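Local coordinates for protein putative NADP oxidoreductase BF3122 (Bacteroides fragilis, PDB 3D1L) that is a putative NADP oxidoreductase, probably binding its dinucleotide through a Rossmann-type domain, at residues G19-A22 / T23-K27; V132-E136 / I137-I141. One frame throughout, in Å; residues are numbered along the deposited sequence.

Contact 1: residues G19-A22 / T23-K27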
loop_
_atom_site.group_PDB
_atom_site.type_symbol
_atom_site.label_atom_id
_atom_site.label_comp_id
_atom_site.label_asym_id
_atom_site.label_seq_id
_atom_site.Cartn_x
_atom_site.Cartn_y
_atom_site.Cartn_z
ATOM N N GLY B 19 -15.088 7.209 -16.585
ATOM C CA GLY B 19 -14.131 7.385 -15.480
ATOM C C GLY B 19 -13.278 6.146 -15.293
ATOM O O GLY B 19 -13.164 5.331 -16.228
ATOM N N ASN B 20 -12.715 5.973 -14.091
ATOM C CA ASN B 20 -11.761 4.878 -13.796
ATOM C C ASN B 20 -12.333 3.486 -13.965
ATOM O O ASN B 20 -11.778 2.672 -14.696
ATOM C CB ASN B 20 -11.176 5.007 -12.391
ATOM C CG ASN B 20 -10.340 6.257 -12.210
ATOM O OD1 ASN B 20 -9.911 6.883 -13.171
ATOM N ND2 ASN B 20 -10.114 6.629 -10.960
ATOM N N LEU B 21 -13.454 3.225 -13.302
ATOM C CA LEU B 21 -14.160 1.937 -13.366
ATOM C C LEU B 21 -14.628 1.663 -14.777
ATOM O O LEU B 21 -14.412 0.577 -15.309
ATOM C CB LEU B 21 -15.343 1.907 -12.359
ATOM C CG LEU B 21 -16.277 0.671 -12.276
ATOM C CD1 LEU B 21 -16.995 0.609 -10.919
ATOM C CD2 LEU B 21 -17.290 0.594 -13.419
ATOM N N ALA B 22 -15.252 2.651 -15.413
ATOM C CA ALA B 22 -15.780 2.460 -16.763
ATOM C C ALA B 22 -14.650 2.155 -17.774
ATOM O O ALA B 22 -14.799 1.285 -18.628
ATOM C CB ALA B 22 -16.602 3.673 -17.187
ATOM N N THR B 23 -13.522 2.847 -17.651
ATOM C CA THR B 23 -12.357 2.623 -18.508
ATOM C C THR B 23 -11.883 1.175 -18.415
ATOM O O THR B 23 -11.754 0.486 -19.428
ATOM C CB THR B 23 -11.225 3.622 -18.135
ATOM O OG1 THR B 23 -11.647 4.956 -18.470
ATOM C CG2 THR B 23 -9.907 3.307 -18.843
ATOM N N ASN B 24 -11.682 0.697 -17.196
ATOM C CA ASN B 24 -11.247 -0.670 -16.976
ATOM C C ASN B 24 -12.291 -1.711 -17.403
ATOM O O ASN B 24 -11.956 -2.694 -18.042
ATOM C CB ASN B 24 -10.845 -0.859 -15.504
ATOM C CG ASN B 24 -9.477 -0.249 -15.189
ATOM O OD1 ASN B 24 -8.443 -0.820 -15.534
ATOM N ND2 ASN B 24 -9.469 0.917 -14.534
ATOM N N LEU B 25 -13.552 -1.477 -17.056
ATOM C CA LEU B 25 -14.629 -2.374 -17.441
ATOM C C LEU B 25 -14.786 -2.380 -18.951
ATOM O O LEU B 25 -15.029 -3.410 -19.531
ATOM C CB LEU B 25 -15.946 -1.978 -16.771
ATOM C CG LEU B 25 -17.209 -2.793 -17.082
ATOM C CD1 LEU B 25 -17.040 -4.306 -16.786
ATOM C CD2 LEU B 25 -18.398 -2.253 -16.308
ATOM N N ALA B 26 -14.656 -1.229 -19.595
ATOM C CA ALA B 26 -14.735 -1.202 -21.072
ATOM C C ALA B 26 -13.612 -1.979 -21.732
ATOM O O ALA B 26 -13.861 -2.715 -22.669
ATOM C CB ALA B 26 -14.807 0.243 -21.617
ATOM N N LYS B 27 -12.388 -1.832 -21.239
ATOM C CA LYS B 27 -11.237 -2.552 -21.812
ATOM C C LYS B 27 -11.369 -4.082 -21.680
ATOM O O LYS B 27 -11.089 -4.811 -22.623
ATOM C CB LYS B 27 -9.922 -2.061 -21.196
ATOM C CG LYS B 27 -9.476 -0.670 -21.720
ATOM C CD LYS B 27 -8.518 0.047 -20.724
ATOM C CE LYS B 27 -7.086 -0.457 -20.800
ATOM N NZ LYS B 27 -6.114 0.403 -20.042
#

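Contact 2: residues V132-E136 / I137-I141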
loop_
_atom_site.group_PDB
_atom_site.type_symbol
_atom_site.label_atom_id
_atom_site.label_comp_id
_atom_site.label_asym_id
_atom_site.label_seq_id
_atom_site.Cartn_x
_atom_site.Cartn_y
_atom_site.Cartn_z
ATOM N N VAL B 132 -5.805 -4.112 -14.550
ATOM C CA VAL B 132 -6.141 -5.101 -13.517
ATOM C C VAL B 132 -6.703 -6.362 -14.126
ATOM O O VAL B 132 -7.423 -6.309 -15.115
ATOM C CB VAL B 132 -7.158 -4.586 -12.446
ATOM C CG1 VAL B 132 -6.543 -3.511 -11.629
ATOM C CG2 VAL B 132 -8.432 -4.093 -13.082
ATOM N N ASP B 133 -6.372 -7.493 -13.515
ATOM C CA ASP B 133 -6.961 -8.748 -13.891
ATOM C C ASP B 133 -8.401 -8.805 -13.374
ATOM O O ASP B 133 -8.648 -8.954 -12.148
ATOM C CB ASP B 133 -6.132 -9.900 -13.325
ATOM C CG ASP B 133 -6.359 -11.206 -14.079
ATOM O OD1 ASP B 133 -7.071 -11.193 -15.127
ATOM O OD2 ASP B 133 -5.803 -12.239 -13.623
ATOM N N PHE B 134 -9.344 -8.656 -14.306
ATOM C CA PHE B 134 -10.760 -8.896 -14.025
ATOM C C PHE B 134 -11.124 -10.303 -13.538
ATOM O O PHE B 134 -12.141 -10.460 -12.851
ATOM C CB PHE B 134 -11.621 -8.500 -15.216
ATOM C CG PHE B 134 -12.157 -7.122 -15.107
ATOM C CD1 PHE B 134 -11.328 -6.022 -15.358
ATOM C CD2 PHE B 134 -13.466 -6.915 -14.696
ATOM C CE1 PHE B 134 -11.815 -4.743 -15.234
ATOM C CE2 PHE B 134 -13.973 -5.631 -14.556
ATOM C CZ PHE B 134 -13.149 -4.542 -14.822
ATOM N N LYS B 135 -10.298 -11.307 -13.853
ATOM C CA LYS B 135 -10.596 -12.687 -13.444
ATOM C C LYS B 135 -10.893 -12.822 -11.950
ATOM O O LYS B 135 -11.789 -13.585 -11.560
ATOM C CB LYS B 135 -9.517 -13.688 -13.880
ATOM C CG LYS B 135 -9.462 -13.908 -15.408
ATOM C CD LYS B 135 -10.648 -14.729 -15.939
ATOM C CE LYS B 135 -10.749 -14.641 -17.474
ATOM N NZ LYS B 135 -11.835 -15.503 -18.029
ATOM N N GLU B 136 -10.188 -12.067 -11.117
ATOM C CA GLU B 136 -10.442 -12.185 -9.683
ATOM C C GLU B 136 -11.252 -11.059 -9.009
ATOM O O GLU B 136 -11.313 -10.993 -7.779
ATOM C CB GLU B 136 -9.152 -12.523 -8.939
ATOM C CG GLU B 136 -8.765 -14.002 -9.139
ATOM C CD GLU B 136 -9.787 -14.986 -8.541
ATOM O OE1 GLU B 136 -9.927 -15.002 -7.302
ATOM O OE2 GLU B 136 -10.432 -15.755 -9.294
ATOM N N ILE B 137 -11.904 -10.232 -9.817
ATOM C CA ILE B 137 -12.744 -9.148 -9.315
ATOM C C ILE B 137 -14.152 -9.626 -8.908
ATOM O O ILE B 137 -14.905 -10.159 -9.731
ATOM C CB ILE B 137 -12.800 -7.922 -10.306
ATOM C CG1 ILE B 137 -11.371 -7.385 -10.549
ATOM C CG2 ILE B 137 -13.670 -6.816 -9.728
ATOM C CD1 ILE B 137 -11.264 -6.211 -11.538
ATOM N N PRO B 138 -14.503 -9.461 -7.623
ATOM C CA PRO B 138 -15.901 -9.708 -7.241
ATOM C C PRO B 138 -16.868 -8.815 -8.048
ATOM O O PRO B 138 -16.758 -7.579 -8.015
ATOM C CB PRO B 138 -15.939 -9.332 -5.756
ATOM C CG PRO B 138 -14.510 -9.348 -5.297
ATOM C CD PRO B 138 -13.661 -9.045 -6.483
ATOM N N PHE B 139 -17.784 -9.445 -8.777
ATOM C CA PHE B 139 -18.735 -8.737 -9.622
ATOM C C PHE B 139 -20.140 -9.009 -9.063
ATOM O O PHE B 139 -20.610 -10.130 -9.146
ATOM C CB PHE B 139 -18.656 -9.341 -11.017
ATOM C CG PHE B 139 -18.527 -8.366 -12.120
ATOM C CD1 PHE B 139 -19.552 -7.488 -12.429
ATOM C CD2 PHE B 139 -17.394 -8.377 -12.914
ATOM C CE1 PHE B 139 -19.425 -6.621 -13.492
ATOM C CE2 PHE B 139 -17.262 -7.524 -13.986
ATOM C CZ PHE B 139 -18.259 -6.648 -14.284
ATOM N N PHE B 140 -20.813 -7.996 -8.519
ATOM C CA PHE B 140 -22.157 -8.160 -7.957
ATOM C C PHE B 140 -23.253 -7.686 -8.882
ATOM O O PHE B 140 -23.155 -6.587 -9.470
ATOM C CB PHE B 140 -22.248 -7.467 -6.611
ATOM C CG PHE B 140 -21.151 -7.876 -5.689
ATOM C CD1 PHE B 140 -21.285 -9.015 -4.896
ATOM C CD2 PHE B 140 -19.953 -7.163 -5.656
ATOM C CE1 PHE B 140 -20.269 -9.414 -4.064
ATOM C CE2 PHE B 140 -18.937 -7.566 -4.837
ATOM C CZ PHE B 140 -19.094 -8.690 -4.035
ATOM N N ILE B 141 -24.282 -8.534 -9.016
ATOM C CA ILE B 141 -25.333 -8.375 -10.030
ATOM C C ILE B 141 -26.684 -8.354 -9.359
ATOM O O ILE B 141 -26.982 -9.185 -8.490
ATOM C CB ILE B 141 -25.336 -9.541 -11.068
ATOM C CG1 ILE B 141 -24.010 -9.641 -11.853
ATOM C CG2 ILE B 141 -26.575 -9.469 -12.036
ATOM C CD1 ILE B 141 -23.434 -8.392 -12.335
#

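Contact 1: residues G19-A22 / T23-K27
Thr23 turns its hydroxyl back on Gly19, the N-cap residue of helix 20-31, and so illustrates how a first helical turn can be tied twice. OG1 gives its proton to Gly19 O at 2.7 Å, while the backbone N of Thr23 binds the same oxygen at 2.9 Å in the usual helical way. The two donors arrive from opposite faces of the carbonyl plane, with OG1 well above it. This is possible because chi1 of -67° sets OG1 beside its own backbone N and sends CG2 away from that N.

Asn24 repeats the pattern one residue on. Its amide folds back so that ND2 reaches Asn20 O at 2.9 Å, from the opposite face to Asn24 N, whose own bond to Asn20 O is longer, 3.2 Å. ND2 is also bound to Ser127 O, which ties the helix to a neighbouring loop. Leu21 and Leu25 are one turn apart, and their CD2 methyls touch at 4.2 Å, adding an apolar contact to the bond from Leu25 N to Leu21 O. The glycine cap and Ala22 fit a GxGxxA pattern, consistent with the dinucleotide-binding turn that opens the first helix of a Rossmann beta-alpha-beta unit.

Contact 2: residues V132-E136 / I137-I141
Phe134 and Ile137 close a type I beta turn, with Lys135 and Glu136 at its corners and Ile137 N bonded to Phe134 O at 3.1 Å; the N-H points almost straight at the oxygen (165°), though the donor stands well above the carbonyl plane. Just before the turn, Asp133 OD1 makes a weak bond to Lys135 N, in the manner of an Asx turn.

The turn brings its first and last side chains together. Ile137 CD1 sits over the middle of the Phe134 ring, 3.7 Å from the centroid and only 8° off the normal, a nearly ideal CH-pi contact. CG1 lies beside the backbone N of Ile137 (chi1 -58°), and the extended second torsion carries CD1 back over the ring. The same methyl meets CG2 of Val132 at 3.9 Å, the two side chains crossing at about a right angle, while CG1 rests on Asp133 O at 3.5 Å. Ile137 is thus wrapped by the loop residues that precede it.

At the rim of the Phe134 ring, in its plane, comes Phe139: CE2 of Phe139 lies 3.8 Å from CE2 of Phe134. Phe139 also meets the ring of Phe120 on strand 117-122, so the aromatic packing carries on into the sheet. At the end of the turn, Ser160 OG is hydrogen-bonded to Ile137 O. Pro138 and Phe140 pack against Val205 of the second subunit. The arrangement is a type I beta turn at the end of the loop between strands 117-122 and 139-143, its Phe134 and Phe139 rings packed against helix 20-31 of the Rossmann-type domain.

How the contacts relate
Contact 1, at the start of helix 20-31, is largely buried in the fold, whereas contact 2 is partly buried, with Asp133 and Glu136 on its exposed side. They meet directly, their centres about 12 Å apart: the Phe134 ring lies against the helix, its CE1 3.5 Å from Asn24 O, and Leu25 CD1 touches Phe139 CZ at 3.6 Å. The turn and the start of the strand in contact 2 thereby cover one flank of that helix. Their chemistry suits their places. In contact 1 side-chain donors double two of the four backbone bonds at a helix start; contact 2 has a single turn bond and otherwise relies on apolar and aromatic packing at the approach to a strand.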